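Local coordinates for protein putative phosphatase (DUF442) (Shewanella putrefaciens CN-32, PDB 3GXH) that is a putative phosphatase of the tyrosine and dual-specificity type, which probably removes phosphate from substrates not yet identified, at residues 28-33 against 60-65. Sequence-based numbering, arbitrary orientation. Where two conformers were deposited one is given.
Sequences PNEQQF and GKLVTQ
Gly60 O takes two hydrogen bonds inside the helix whose Leu62 and Val63 pack against Glu30 and Phe33. Thr64 OG1 donates to Gly60 O at 2.8 Å, while Thr64 N reaches the same Gly60 O at 2.9 Å from the opposite face of its carbonyl plane, so that one turn is held by both side chain and backbone.

Between the segments the contact is made by van der Waals packing. Phe33 holds the centre, with Val63 CG2 over one face of its ring and Pro28 CB, from its own segment, over the other, both offset toward the rim. The Val63 methyl makes a CH-pi contact, CG2 lying 4.0 Å from the Phe33 ring centroid and 23° off the ring normal; its nearest ring atom, Phe33 CE1, is 3.6 Å from Val63 CG2. Leu62 CB approaches Phe33 CD2 obliquely at 3.9 Å. Leu62 then splits its tip: CD1 turns to Glu30 CB and the ring, whereas CD2 lies 3.7 Å from Glu30 CD. With CG anti to the backbone N (chi1 179°) and the chain extended beyond it, Glu30 runs across the leucine at about a right angle and lays its aliphatic part and carboxylate carbon on that methyl.

The start of helix 30-38 is fixed by a capping box, in which Gln32 N donates to Asn29 OD1 (2.9 Å) and Asn29 N returns a bond to Gln32 OE1 (2.9 Å).

Helix 59-65 connects the adjacent parallel strands 43-46 and 69-72, and Met68, just beyond it, touches both Phe33 and Val63. The contact thus joins successive helices of the alpha/beta domain through a partly buried aromatic-aliphatic patch, bordered by an exposed glutamate whose carbon chain packs here, its carboxylate making no contact with the ammonium of Lys61.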
# COMPACT_ATOMS: atom_id res chain seq x y z
N PRO A 28 7.73 -0.82 7.26
CA PRO A 28 7.83 -0.99 8.71
C PRO A 28 9.07 -1.75 9.11
O PRO A 28 9.44 -2.67 8.38
CB PRO A 28 6.54 -1.78 9.09
CG PRO A 28 5.64 -1.53 7.88
CD PRO A 28 6.59 -1.57 6.73
N ASN A 29 9.75 -1.39 10.19
CA ASN A 29 10.75 -2.25 10.75
C ASN A 29 10.07 -3.37 11.54
O ASN A 29 8.85 -3.44 11.65
CB ASN A 29 11.75 -1.44 11.58
CG ASN A 29 11.16 -0.81 12.79
OD1 ASN A 29 10.23 -1.31 13.42
ND2 ASN A 29 11.73 0.33 13.15
N GLU A 30 10.84 -4.32 12.05
CA GLU A 30 10.29 -5.49 12.66
C GLU A 30 9.37 -5.17 13.81
O GLU A 30 8.22 -5.65 13.89
CB GLU A 30 11.40 -6.47 13.11
CG GLU A 30 10.85 -7.72 13.79
CD GLU A 30 11.89 -8.80 14.02
OE1 GLU A 30 13.03 -8.72 13.48
OE2 GLU A 30 11.57 -9.76 14.78
N GLN A 31 9.81 -4.32 14.73
CA GLN A 31 8.98 -3.96 15.88
C GLN A 31 7.70 -3.26 15.48
O GLN A 31 6.67 -3.42 16.13
CB GLN A 31 9.82 -3.18 16.89
CG GLN A 31 10.53 -2.07 16.40
CD GLN A 31 11.96 -2.37 15.75
OE1 GLN A 31 12.38 -3.54 15.32
NE2 GLN A 31 12.72 -1.25 15.61
N GLN A 32 7.75 -2.51 14.40
CA GLN A 32 6.56 -1.79 13.90
C GLN A 32 5.48 -2.76 13.40
O GLN A 32 4.29 -2.43 13.44
CB GLN A 32 6.91 -0.73 12.85
CG GLN A 32 7.65 0.43 13.49
CD GLN A 32 8.28 1.35 12.51
OE1 GLN A 32 8.59 0.94 11.39
NE2 GLN A 32 8.50 2.62 12.95
N PHE A 33 5.84 -3.98 12.97
CA PHE A 33 4.79 -4.92 12.62
C PHE A 33 3.96 -5.29 13.84
O PHE A 33 2.75 -5.51 13.72
CB PHE A 33 5.37 -6.16 11.95
CG PHE A 33 5.83 -5.92 10.56
CD1 PHE A 33 4.93 -5.54 9.58
CD2 PHE A 33 7.15 -6.10 10.16
CE1 PHE A 33 5.32 -5.29 8.25
CE2 PHE A 33 7.53 -5.81 8.83
CZ PHE A 33 6.62 -5.42 7.90
N GLY A 60 7.50 -11.82 5.18
CA GLY A 60 6.34 -12.64 5.54
C GLY A 60 6.45 -13.34 6.87
O GLY A 60 5.46 -13.52 7.59
N LYS A 61 7.67 -13.77 7.22
CA LYS A 61 7.94 -14.32 8.50
C LYS A 61 7.61 -13.31 9.59
O LYS A 61 6.95 -13.61 10.59
CB LYS A 61 9.39 -14.80 8.61
CG LYS A 61 9.75 -15.39 9.95
CD LYS A 61 11.22 -15.87 9.97
CE LYS A 61 11.59 -16.52 11.32
NZ LYS A 61 11.94 -15.54 12.38
N LEU A 62 8.08 -12.08 9.41
CA LEU A 62 7.82 -11.05 10.41
C LEU A 62 6.33 -10.75 10.54
O LEU A 62 5.81 -10.57 11.66
CB LEU A 62 8.57 -9.76 10.09
CG LEU A 62 10.08 -9.87 9.84
CD1 LEU A 62 10.70 -8.45 9.58
CD2 LEU A 62 10.75 -10.59 10.96
N VAL A 63 5.63 -10.69 9.41
CA VAL A 63 4.21 -10.35 9.39
C VAL A 63 3.41 -11.46 10.04
O VAL A 63 2.53 -11.23 10.88
CB VAL A 63 3.71 -10.02 7.97
CG1 VAL A 63 2.17 -9.98 7.89
CG2 VAL A 63 4.37 -8.72 7.49
N THR A 64 3.68 -12.70 9.68
CA THR A 64 2.89 -13.84 10.20
C THR A 64 3.23 -14.09 11.66
O THR A 64 2.32 -14.36 12.46
CB THR A 64 2.94 -15.06 9.26
OG1 THR A 64 4.26 -15.49 9.14
CG2 THR A 64 2.29 -14.73 7.87
N GLN A 65 4.49 -13.89 12.06
CA GLN A 65 4.90 -13.95 13.48
C GLN A 65 4.18 -12.92 14.34
O GLN A 65 3.92 -13.18 15.51
CB GLN A 65 6.41 -13.71 13.65
CG GLN A 65 7.24 -14.96 13.43
CD GLN A 65 8.73 -14.71 13.58
OE1 GLN A 65 9.20 -13.57 13.63
NE2 GLN A 65 9.49 -15.80 13.62